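Local coordinates for protein 4-hydroxybenzoyl-CoA thioesterase (Pseudomonas sp. CBS3, PDB 1LO7) that hydrolyses 4-hydroxybenzoyl-CoA to 4-hydroxybenzoate and free coenzyme A, the last step in converting 4-chlorobenzoate to 4-hydroxybenzoate, at residues Glu53-Val57 with Ile130-Tyr136; Ile56-Val62 with Ile116-Asn122. All coordinates share one frame; numbering follows the deposited sequence.

Interaction 1 (Glu53-Val57 with Ile130-Tyr136)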
ATOM      1  N   GLU A  53     -24.582   7.310 -14.539  1.00 11.79           N
ATOM      2  CA  GLU A  53     -25.231   8.431 -15.173  1.00 14.33           C
ATOM      3  C   GLU A  53     -24.732   8.890 -16.539  1.00 17.58           C
ATOM      4  O   GLU A  53     -25.540   9.062 -17.470  1.00 15.54           O
ATOM      5  CB  GLU A  53     -25.351   9.636 -14.290  1.00 19.41           C
ATOM      6  CG  GLU A  53     -26.044  10.770 -15.090  1.00 51.03           C
ATOM      7  CD  GLU A  53     -26.746  11.846 -14.306  1.00100.00           C
ATOM      8  OE1 GLU A  53     -27.899  11.740 -13.900  1.00100.00           O
ATOM      9  OE2 GLU A  53     -26.026  12.951 -14.225  1.00 64.84           O
ATOM     10  N   ARG A  54     -23.415   9.068 -16.609  1.00 11.60           N
ATOM     11  CA  ARG A  54     -22.794   9.603 -17.762  1.00 11.63           C
ATOM     12  C   ARG A  54     -21.542   8.915 -18.254  1.00 14.70           C
ATOM     13  O   ARG A  54     -20.903   9.366 -19.210  1.00 16.53           O
ATOM     14  CB  ARG A  54     -22.589  11.101 -17.558  1.00 13.71           C
ATOM     15  CG  ARG A  54     -21.709  11.453 -16.383  1.00 18.64           C
ATOM     16  CD  ARG A  54     -21.969  12.873 -15.853  1.00 16.96           C
ATOM     17  NE  ARG A  54     -21.614  13.974 -16.779  1.00 14.96           N
ATOM     18  CZ  ARG A  54     -21.760  15.267 -16.475  1.00 12.17           C
ATOM     19  NH1 ARG A  54     -22.247  15.684 -15.314  1.00 11.28           N
ATOM     20  NH2 ARG A  54     -21.425  16.159 -17.368  1.00 13.87           N
ATOM     21  N   GLY A  55     -21.197   7.811 -17.625  1.00 11.63           N
ATOM     22  CA  GLY A  55     -20.051   7.025 -18.056  1.00 12.12           C
ATOM     23  C   GLY A  55     -18.706   7.426 -17.458  1.00 11.96           C
ATOM     24  O   GLY A  55     -17.702   6.777 -17.735  1.00 12.82           O
ATOM     25  N   ILE A  56     -18.690   8.482 -16.648  1.00 11.18           N
ATOM     26  CA  ILE A  56     -17.440   8.982 -16.060  1.00 11.79           C
ATOM     27  C   ILE A  56     -16.925   8.086 -14.973  1.00 10.40           C
ATOM     28  O   ILE A  56     -17.607   7.877 -13.989  1.00 12.28           O
ATOM     29  CB  ILE A  56     -17.575  10.459 -15.680  1.00 12.00           C
ATOM     30  CG1 ILE A  56     -17.845  11.276 -16.985  1.00 10.27           C
ATOM     31  CG2 ILE A  56     -16.350  10.992 -14.929  1.00 12.16           C
ATOM     32  CD1 ILE A  56     -18.123  12.755 -16.710  1.00 11.83           C
ATOM     33  N   VAL A  57     -15.722   7.532 -15.172  1.00  9.44           N
ATOM     34  CA  VAL A  57     -15.187   6.596 -14.172  1.00 10.48           C
ATOM     35  C   VAL A  57     -14.325   7.253 -13.106  1.00 12.80           C
ATOM     36  O   VAL A  57     -13.968   6.640 -12.079  1.00 14.52           O
ATOM     37  CB  VAL A  57     -14.387   5.464 -14.864  1.00 15.41           C
ATOM     38  CG1 VAL A  57     -15.253   4.724 -15.852  1.00 14.58           C
ATOM     39  CG2 VAL A  57     -13.143   6.001 -15.563  1.00 13.44           C
ATOM     40  N   ILE A 130     -12.236  12.768 -21.887  1.00 12.90           N
ATOM     41  CA  ILE A 130     -13.302  13.567 -22.467  1.00 13.12           C
ATOM     42  C   ILE A 130     -13.056  15.044 -22.184  1.00 15.47           C
ATOM     43  O   ILE A 130     -12.282  15.430 -21.334  1.00 13.61           O
ATOM     44  CB  ILE A 130     -14.649  13.205 -21.889  1.00 13.76           C
ATOM     45  CG1 ILE A 130     -14.636  13.479 -20.382  1.00 16.15           C
ATOM     46  CG2 ILE A 130     -14.944  11.743 -22.130  1.00 14.84           C
ATOM     47  CD1 ILE A 130     -16.017  13.315 -19.737  1.00 16.66           C
ATOM     48  N   GLU A 131     -13.718  15.876 -22.950  1.00 14.85           N
ATOM     49  CA  GLU A 131     -13.581  17.272 -22.723  1.00 14.31           C
ATOM     50  C   GLU A 131     -14.089  17.538 -21.326  1.00 15.64           C
ATOM     51  O   GLU A 131     -15.063  16.921 -20.887  1.00 14.59           O
ATOM     52  CB  GLU A 131     -14.478  17.933 -23.757  1.00 18.01           C
ATOM     53  CG  GLU A 131     -14.640  19.439 -23.621  1.00 36.04           C
ATOM     54  CD  GLU A 131     -15.380  19.882 -24.829  1.00 90.44           C
ATOM     55  OE1 GLU A 131     -14.881  19.890 -25.930  1.00 68.58           O
ATOM     56  OE2 GLU A 131     -16.640  20.152 -24.584  1.00 98.72           O
ATOM     57  N   VAL A 132     -13.421  18.429 -20.603  1.00 13.83           N
ATOM     58  CA  VAL A 132     -13.870  18.682 -19.238  1.00 15.61           C
ATOM     59  C   VAL A 132     -15.332  19.112 -19.231  1.00 15.29           C
ATOM     60  O   VAL A 132     -15.664  20.068 -19.875  1.00 14.78           O
ATOM     61  CB  VAL A 132     -12.976  19.685 -18.502  1.00 15.50           C
ATOM     62  CG1 VAL A 132     -13.464  19.898 -17.082  1.00 13.01           C
ATOM     63  CG2 VAL A 132     -11.541  19.200 -18.463  1.00 17.39           C
ATOM     64  N   PRO A 133     -16.209  18.410 -18.494  1.00 12.40           N
ATOM     65  CA  PRO A 133     -17.611  18.818 -18.476  1.00 14.42           C
ATOM     66  C   PRO A 133     -17.833  20.243 -17.958  1.00 15.24           C
ATOM     67  O   PRO A 133     -17.336  20.657 -16.901  1.00 13.90           O
ATOM     68  CB  PRO A 133     -18.351  17.781 -17.623  1.00 14.48           C
ATOM     69  CG  PRO A 133     -17.446  16.546 -17.681  1.00 13.31           C
ATOM     70  CD  PRO A 133     -16.021  17.091 -17.820  1.00 11.46           C
ATOM     71  N   ALA A 134     -18.578  21.021 -18.739  1.00 12.92           N
ATOM     72  CA  ALA A 134     -18.843  22.392 -18.349  1.00 12.72           C
ATOM     73  C   ALA A 134     -19.475  22.492 -16.982  1.00 13.72           C
ATOM     74  O   ALA A 134     -19.168  23.391 -16.213  1.00 12.37           O
ATOM     75  CB  ALA A 134     -19.761  23.028 -19.381  1.00 13.50           C
ATOM     76  N   ASP A 135     -20.386  21.557 -16.674  1.00 12.09           N
ATOM     77  CA  ASP A 135     -21.065  21.576 -15.383  1.00 12.33           C
ATOM     78  C   ASP A 135     -20.088  21.351 -14.241  1.00 14.35           C
ATOM     79  O   ASP A 135     -20.245  21.865 -13.163  1.00 13.49           O
ATOM     80  CB  ASP A 135     -22.309  20.639 -15.274  1.00 10.34           C
ATOM     81  CG  ASP A 135     -22.028  19.248 -15.715  1.00 15.21           C
ATOM     82  OD1 ASP A 135     -21.269  19.005 -16.623  1.00 18.27           O
ATOM     83  OD2 ASP A 135     -22.677  18.312 -15.073  1.00 23.58           O
ATOM     84  N   TYR A 136     -19.060  20.576 -14.495  1.00 12.34           N
ATOM     85  CA  TYR A 136     -18.071  20.313 -13.454  1.00  9.09           C
ATOM     86  C   TYR A 136     -17.215  21.541 -13.203  1.00 10.87           C
ATOM     87  O   TYR A 136     -16.878  21.856 -12.057  1.00 12.75           O
ATOM     88  CB  TYR A 136     -17.213  19.114 -13.873  1.00 10.03           C
ATOM     89  CG  TYR A 136     -17.941  17.819 -13.694  1.00 10.75           C
ATOM     90  CD1 TYR A 136     -19.231  17.751 -13.162  1.00 11.61           C
ATOM     91  CD2 TYR A 136     -17.341  16.634 -14.129  1.00 12.49           C
ATOM     92  CE1 TYR A 136     -19.913  16.533 -13.039  1.00 10.88           C
ATOM     93  CE2 TYR A 136     -17.980  15.407 -13.979  1.00 12.17           C
ATOM     94  CZ  TYR A 136     -19.272  15.355 -13.442  1.00 18.06           C
ATOM     95  OH  TYR A 136     -19.894  14.107 -13.314  1.00 13.95           O
TER
HETATM   96  O   HOH W   1     -22.409  14.153 -12.751  1.00 15.15           O

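Interaction 2 (Ile56-Val62 with Ile116-Asn122). With 4CO (4-hydroxyphenacyl coenzyme A), chain B.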
ATOM      1  N   ILE A  56     -18.690   8.482 -16.648  1.00 11.18           N
ATOM      2  CA  ILE A  56     -17.440   8.982 -16.060  1.00 11.79           C
ATOM      3  C   ILE A  56     -16.925   8.086 -14.973  1.00 10.40           C
ATOM      4  O   ILE A  56     -17.607   7.877 -13.989  1.00 12.28           O
ATOM      5  CB  ILE A  56     -17.575  10.459 -15.680  1.00 12.00           C
ATOM      6  CG1 ILE A  56     -17.845  11.276 -16.985  1.00 10.27           C
ATOM      7  CG2 ILE A  56     -16.350  10.992 -14.929  1.00 12.16           C
ATOM      8  CD1 ILE A  56     -18.123  12.755 -16.710  1.00 11.83           C
ATOM      9  N   VAL A  57     -15.722   7.532 -15.172  1.00  9.44           N
ATOM     10  CA  VAL A  57     -15.187   6.596 -14.172  1.00 10.48           C
ATOM     11  C   VAL A  57     -14.325   7.253 -13.106  1.00 12.80           C
ATOM     12  O   VAL A  57     -13.968   6.640 -12.079  1.00 14.52           O
ATOM     13  CB  VAL A  57     -14.387   5.464 -14.864  1.00 15.41           C
ATOM     14  CG1 VAL A  57     -15.253   4.724 -15.852  1.00 14.58           C
ATOM     15  CG2 VAL A  57     -13.143   6.001 -15.563  1.00 13.44           C
ATOM     16  N   GLY A  58     -13.955   8.485 -13.368  1.00 10.21           N
ATOM     17  CA  GLY A  58     -13.102   9.170 -12.438  1.00 12.86           C
ATOM     18  C   GLY A  58     -12.172  10.095 -13.225  1.00 14.00           C
ATOM     19  O   GLY A  58     -12.477  10.457 -14.375  1.00 10.92           O
ATOM     20  N   THR A  59     -11.042  10.483 -12.576  1.00  9.52           N
ATOM     21  CA  THR A  59     -10.064  11.393 -13.181  1.00  8.12           C
ATOM     22  C   THR A  59      -8.645  10.815 -13.140  1.00  7.75           C
ATOM     23  O   THR A  59      -7.817  11.188 -12.311  1.00 10.59           O
ATOM     24  CB  THR A  59     -10.082  12.768 -12.470  1.00  9.70           C
ATOM     25  OG1 THR A  59      -9.754  12.560 -11.102  1.00 11.01           O
ATOM     26  CG2 THR A  59     -11.460  13.371 -12.590  1.00 13.01           C
ATOM     27  N   PRO A  60      -8.366   9.871 -14.021  1.00  9.97           N
ATOM     28  CA  PRO A  60      -7.045   9.268 -14.059  1.00  7.97           C
ATOM     29  C   PRO A  60      -5.982  10.326 -14.355  1.00 12.54           C
ATOM     30  O   PRO A  60      -6.223  11.358 -15.009  1.00 11.63           O
ATOM     31  CB  PRO A  60      -7.045   8.255 -15.211  1.00 11.42           C
ATOM     32  CG  PRO A  60      -8.348   8.450 -15.953  1.00 17.59           C
ATOM     33  CD  PRO A  60      -9.230   9.390 -15.120  1.00 10.65           C
ATOM     34  N   ILE A  61      -4.767  10.047 -13.845  1.00 10.75           N
ATOM     35  CA  ILE A  61      -3.606  10.932 -14.005  1.00  8.23           C
ATOM     36  C   ILE A  61      -2.826  10.624 -15.252  1.00  8.91           C
ATOM     37  O   ILE A  61      -2.663   9.459 -15.572  1.00  8.08           O
ATOM     38  CB  ILE A  61      -2.733  10.817 -12.747  1.00 10.77           C
ATOM     39  CG1 ILE A  61      -1.617  11.880 -12.673  1.00  8.91           C
ATOM     40  CG2 ILE A  61      -2.200   9.385 -12.577  1.00 10.85           C
ATOM     41  CD1 ILE A  61      -1.118  12.146 -11.240  1.00  9.27           C
ATOM     42  N   VAL A  62      -2.396  11.697 -15.943  1.00  8.59           N
ATOM     43  CA  VAL A  62      -1.603  11.585 -17.169  1.00  8.51           C
ATOM     44  C   VAL A  62      -0.179  12.111 -16.974  1.00  9.81           C
ATOM     45  O   VAL A  62       0.759  11.738 -17.686  1.00 10.56           O
ATOM     46  CB  VAL A  62      -2.229  12.171 -18.425  1.00  9.61           C
ATOM     47  CG1 VAL A  62      -3.552  11.437 -18.682  1.00 10.39           C
ATOM     48  CG2 VAL A  62      -2.578  13.654 -18.269  1.00  9.03           C
ATOM     49  N   ILE A 116      -1.588  16.370 -13.598  1.00  6.59           N
ATOM     50  CA  ILE A 116      -2.373  16.643 -14.781  1.00  8.28           C
ATOM     51  C   ILE A 116      -3.305  15.449 -14.920  1.00 10.42           C
ATOM     52  O   ILE A 116      -2.858  14.313 -15.037  1.00  9.95           O
ATOM     53  CB  ILE A 116      -1.574  16.871 -16.051  1.00 11.61           C
ATOM     54  CG1 ILE A 116      -0.576  18.045 -15.816  1.00 12.44           C
ATOM     55  CG2 ILE A 116      -2.578  17.155 -17.182  1.00  9.20           C
ATOM     56  CD1 ILE A 116       0.117  18.547 -17.092  1.00 13.12           C
ATOM     57  N   ARG A 117      -4.616  15.694 -14.862  1.00  8.99           N
ATOM     58  CA  ARG A 117      -5.562  14.610 -14.964  1.00  7.99           C
ATOM     59  C   ARG A 117      -6.612  14.914 -16.019  1.00 12.41           C
ATOM     60  O   ARG A 117      -6.666  16.022 -16.606  1.00 10.00           O
ATOM     61  CB  ARG A 117      -6.267  14.472 -13.607  1.00  9.75           C
ATOM     62  CG  ARG A 117      -5.395  13.863 -12.487  1.00 10.35           C
ATOM     63  CD  ARG A 117      -6.081  14.019 -11.139  1.00  7.69           C
ATOM     64  NE  ARG A 117      -5.290  13.590  -9.969  1.00  9.32           N
ATOM     65  CZ  ARG A 117      -5.406  12.389  -9.398  1.00 11.58           C
ATOM     66  NH1 ARG A 117      -6.230  11.424  -9.870  1.00  9.05           N
ATOM     67  NH2 ARG A 117      -4.663  12.159  -8.311  1.00 10.53           N
ATOM     68  N   VAL A 118      -7.466  13.920 -16.245  1.00 11.62           N
ATOM     69  CA  VAL A 118      -8.552  14.084 -17.210  1.00  8.57           C
ATOM     70  C   VAL A 118      -9.725  13.334 -16.710  1.00  9.50           C
ATOM     71  O   VAL A 118      -9.565  12.375 -15.959  1.00  9.55           O
ATOM     72  CB  VAL A 118      -8.217  13.459 -18.537  1.00  9.81           C
ATOM     73  CG1 VAL A 118      -7.007  14.132 -19.162  1.00 10.49           C
ATOM     74  CG2 VAL A 118      -8.038  11.945 -18.420  1.00 10.90           C
ATOM     75  N   PHE A 119     -10.922  13.783 -17.126  1.00 11.49           N
ATOM     76  CA  PHE A 119     -12.162  13.077 -16.806  1.00 11.06           C
ATOM     77  C   PHE A 119     -12.196  11.982 -17.840  1.00 10.26           C
ATOM     78  O   PHE A 119     -11.855  12.228 -18.971  1.00 13.14           O
ATOM     79  CB  PHE A 119     -13.420  13.933 -16.899  1.00 10.44           C
ATOM     80  CG  PHE A 119     -13.562  14.767 -15.646  1.00  8.29           C
ATOM     81  CD1 PHE A 119     -14.234  14.277 -14.529  1.00  9.85           C
ATOM     82  CD2 PHE A 119     -12.989  16.038 -15.583  1.00 12.91           C
ATOM     83  CE1 PHE A 119     -14.378  15.060 -13.389  1.00 11.85           C
ATOM     84  CE2 PHE A 119     -13.121  16.827 -14.441  1.00 12.33           C
ATOM     85  CZ  PHE A 119     -13.809  16.326 -13.336  1.00  9.91           C
ATOM     86  N   ALA A 120     -12.549  10.761 -17.460  1.00 11.03           N
ATOM     87  CA  ALA A 120     -12.513   9.745 -18.474  1.00 10.09           C
ATOM     88  C   ALA A 120     -13.644   8.762 -18.354  1.00 13.53           C
ATOM     89  O   ALA A 120     -14.351   8.704 -17.361  1.00 12.46           O
ATOM     90  CB  ALA A 120     -11.203   8.951 -18.373  1.00 11.32           C
ATOM     91  N   MET A 121     -13.737   7.957 -19.410  1.00 13.70           N
ATOM     92  CA  MET A 121     -14.717   6.910 -19.500  1.00 11.99           C
ATOM     93  C   MET A 121     -14.005   5.660 -19.873  1.00 12.39           C
ATOM     94  O   MET A 121     -12.915   5.725 -20.408  1.00 13.50           O
ATOM     95  CB  MET A 121     -15.830   7.324 -20.437  0.50 15.20           C
ATOM     96  CG  MET A 121     -16.546   8.420 -19.677  0.50 22.69           C
ATOM     97  SD  MET A 121     -18.016   8.879 -20.519  0.50 26.51           S
ATOM     98  CE  MET A 121     -17.395   8.424 -22.162  0.50 20.73           C
ATOM     99  N   ASN A 122     -14.608   4.528 -19.561  1.00 13.13           N
ATOM    100  CA  ASN A 122     -14.061   3.224 -19.929  1.00 13.54           C
ATOM    101  C   ASN A 122     -14.950   2.705 -21.060  1.00 16.97           C
ATOM    102  O   ASN A 122     -16.103   2.403 -20.818  1.00 17.15           O
ATOM    103  CB  ASN A 122     -14.006   2.165 -18.808  1.00 12.53           C
ATOM    104  CG  ASN A 122     -12.686   2.267 -18.075  1.00 21.31           C
ATOM    105  OD1 ASN A 122     -11.642   2.601 -18.665  1.00 23.60           O
ATOM    106  ND2 ASN A 122     -12.742   1.999 -16.777  1.00 17.70           N
TER
HETATM  107  N1A 4CO B 170       1.409  15.796 -20.177  1.00 13.46           N
HETATM  108  C2A 4CO B 170       0.435  16.750 -20.275  1.00 17.56           C
HETATM  109  N3A 4CO B 170      -0.784  16.599 -20.724  1.00 11.61           N
HETATM  110  C4A 4CO B 170      -1.036  15.326 -21.093  1.00 12.65           C
HETATM  111  C5A 4CO B 170      -0.148  14.265 -21.063  1.00 12.37           C
HETATM  112  C6A 4CO B 170       1.139  14.526 -20.566  1.00 14.95           C
HETATM  113  N6A 4CO B 170       2.069  13.599 -20.477  1.00 18.38           N
HETATM  114  N7A 4CO B 170      -0.744  13.101 -21.540  1.00 13.68           N
HETATM  115  C8A 4CO B 170      -1.987  13.474 -21.869  1.00 14.59           C
HETATM  116  N9A 4CO B 170      -2.204  14.808 -21.641  1.00 13.40           N
HETATM  117  C1D 4CO B 170      -3.400  15.595 -21.957  1.00 13.03           C
HETATM  118  C2D 4CO B 170      -3.558  15.800 -23.461  1.00 15.93           C
HETATM  119  O2D 4CO B 170      -2.707  16.841 -23.946  1.00 19.55           O
HETATM  120  C3D 4CO B 170      -5.012  16.238 -23.500  1.00 17.44           C
HETATM  121  O3D 4CO B 170      -5.162  17.492 -22.885  1.00 20.03           O
HETATM  122  P3D 4CO B 170      -5.967  18.669 -23.565  1.00 17.07           P
HETATM  123  O7A 4CO B 170      -5.054  19.314 -24.487  1.00 35.28           O
HETATM  124  O8A 4CO B 170      -7.152  18.139 -24.247  1.00 18.54           O
HETATM  125  O9A 4CO B 170      -6.394  19.639 -22.430  1.00 15.98           O
HETATM  126  C4D 4CO B 170      -5.592  15.224 -22.519  1.00 17.83           C
HETATM  127  O4D 4CO B 170      -4.485  14.811 -21.660  1.00 15.65           O
HETATM  128  C5D 4CO B 170      -6.321  14.047 -23.096  1.00 18.24           C
HETATM  129  O5D 4CO B 170      -5.356  13.217 -23.747  1.00 20.34           O
HETATM  130  P1A 4CO B 170      -5.670  12.708 -25.217  1.00 20.47           P
HETATM  131  O1A 4CO B 170      -4.400  12.094 -25.633  1.00 19.71           O
HETATM  132  O2A 4CO B 170      -6.098  13.774 -26.093  1.00 26.34           O
HETATM  133  O3A 4CO B 170      -6.814  11.704 -25.172  1.00 16.88           O
HETATM  134  P2A 4CO B 170      -6.817  10.109 -25.011  1.00 17.81           P
HETATM  135  O4A 4CO B 170      -8.233   9.723 -24.830  1.00 16.32           O
HETATM  136  O5A 4CO B 170      -6.303   9.522 -26.247  1.00 19.36           O
HETATM  137  O6A 4CO B 170      -5.750   9.567 -23.881  1.00 15.58           O
HETATM  138  CBP 4CO B 170      -5.701   8.622 -21.742  1.00 16.19           C
HETATM  139  CCP 4CO B 170      -6.024   9.886 -22.542  1.00 18.53           C
HETATM  140  CDP 4CO B 170      -6.528   7.423 -22.237  1.00 13.65           C
HETATM  141  CEP 4CO B 170      -5.899   8.884 -20.256  1.00 18.34           C
HETATM  142  CAP 4CO B 170      -4.279   8.122 -22.049  1.00 16.30           C
HETATM  143  OAP 4CO B 170      -3.324   9.148 -21.769  1.00 12.62           O
HETATM  144  C9P 4CO B 170      -3.849   7.055 -21.043  1.00 11.24           C
HETATM  145  O9P 4CO B 170      -4.412   5.981 -21.014  1.00 14.09           O
HETATM  146  N8P 4CO B 170      -2.826   7.417 -20.082  1.00 11.41           N
HETATM  147  C7P 4CO B 170      -2.667   6.409 -19.027  1.00 12.59           C
HETATM  148  C6P 4CO B 170      -3.554   6.707 -17.809  1.00 13.91           C
HETATM  149  C5P 4CO B 170      -3.076   5.851 -16.632  1.00 15.50           C
HETATM  150  O5P 4CO B 170      -3.000   4.628 -16.693  1.00 12.73           O
HETATM  151  N4P 4CO B 170      -2.760   6.634 -15.461  1.00  9.25           N
HETATM  152  C3P 4CO B 170      -2.185   5.892 -14.348  1.00  9.85           C
HETATM  153  C2P 4CO B 170      -3.226   5.082 -13.622  1.00 17.59           C
HETATM  154  S1P 4CO B 170      -4.841   5.855 -13.529  1.00 18.77           S
HETATM  155  O1B 4CO B 170      -4.860   5.871 -10.263  1.00 14.50           O
HETATM  156  C1B 4CO B 170      -5.789   5.821 -11.049  1.00 11.31           C
HETATM  157  C2B 4CO B 170      -6.954   6.694 -10.854  1.00  7.93           C
HETATM  158  C3B 4CO B 170      -8.032   6.612 -11.769  1.00  9.97           C
HETATM  159  C4B 4CO B 170      -9.152   7.418 -11.584  1.00  8.40           C
HETATM  160  C5B 4CO B 170      -9.214   8.285 -10.474  1.00 11.15           C
HETATM  161  O2B 4CO B 170     -10.367   9.062 -10.232  1.00 11.52           O
HETATM  162  C6B 4CO B 170      -8.113   8.375  -9.577  1.00  8.06           C
HETATM  163  C7B 4CO B 170      -6.973   7.569  -9.769  1.00  8.78           C
HETATM  164  CB  4CO B 170      -5.746   4.923 -12.230  1.00 11.04           C

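Interaction 1 (Glu53-Val57 with Ile130-Tyr136)
Arg54 and Asp135 form a two-pronged, end-on salt bridge between the region where helix 47-54 gives way to strand 56-68 and the first turn of helix 134-140, at the margin of the hot dog fold. NH1 of Arg54 reaches OD2 of Asp135 at 2.7 Å, and NH2 meets OD1 of the same carboxylate at 2.9 Å. Both oxygens use their syn lone pairs, and the guanidinium and carboxylate planes lie only 20° apart, so paired, nearly straight N-H...O hydrogen bonds hold the two groups almost coplanar. Asp135 turns its carboxylate toward the arginine with CG between its own backbone N and carbonyl carbon (chi1 51°).

The same guanidinium also makes an off-centre cation-pi contact: it passes the Tyr136 ring with the planes inclined at 45°, and Arg54 CZ lies 4.5 Å from the ring centroid. A water accepts from Arg54 NH1 and is also hydrogen-bonded to Tyr136 OH at 2.6 Å, joining the cation to the hydroxyl where no direct bond forms. A leucine in place of Arg54 would probably leave the Asp135 carboxylate without its countercharge and deprive the Tyr136 ring of its cationic neighbour.

Apolar packing lies deeper. Past Gly55, the first residue to leave helical backbone angles and one with positive phi, Ile56 extends CD1 among three side chains. It touches CD1 of Ile130 at 3.7 Å, the two isoleucines crossing at about a right angle, and also meets Pro133 and Tyr136. Phe119 of strand 107-123 backs the same cluster, in contact with Ile56, Ile130, Pro133 and Tyr136. Pro133 occupies the N-cap position of helix 134-140 and serves both groups: its CG lies 4.0 Å from Ile56 CD1, while its CB packs 3.5 Å from NH2 of Arg54.

Interaction 2 (Ile56-Val62 with Ile116-Asn122)
Arg117 sends its side chain back to a backbone carbonyl in the break of the neighbouring strand: NH1 donates to Thr59 O at 2.9 Å, the acceptor 6° out of the guanidinium plane. The chain is extended from CG to NE and crosses the Thr59 side chain at about a right angle; NH2 forms salt bridges with Glu115 and Asp32. The edge of this group also faces the ligand, with NH1 3.6 Å from C6B of its hydroxyphenyl ring.

Strands 56-68 and 107-123 are antiparallel neighbours in the hot dog sheet, and the interruption around Thr59 opens one of them to the substrate analogue. Backbone bonds flank it: Val57 N to Ala120 O and Val62 N to Ile116 O, 2.8 Å each, and, nearer, Ala120 N to Gly58 O and Val118 N to Pro60 O. At the break, Thr59 N donates to phenol oxygen O2B at 2.8 Å; just beyond, Ile61 O accepts from the pantetheine N4P. Gly58 CA lies 3.5 Å from O2B, leaving little room for a side chain.

Thr59 CG2 makes a CH-pi contact over one face of the Phe119 ring, 3.6 Å from its centroid; Ile56 CG2 meets that ring's edge, 3.9 Å from CD1.

From the N terminus, the chain runs through helix 47-54 into strand 56-68; interaction 1 starts in the helix and interaction 2 in the strand, and they share Ile56 and Val57. Strands 77-87 and 91-101 follow before strand 107-123 returns to pair with strand 56-68, closing the loop of interaction 2 across 53 intervening residues. Strand 126-130 then leads to helix 134-140, and interaction 1 closes a longer loop, 72 residues, that contains the whole of the shorter one. Interaction 2 thus joins two neighbouring strands, whereas interaction 1 ties helix 47-54 to the C-terminal helix. Their centres lie 9 Å apart, and Ile130 N approaches Phe119 O at 3.0 Å, a probable hydrogen bond.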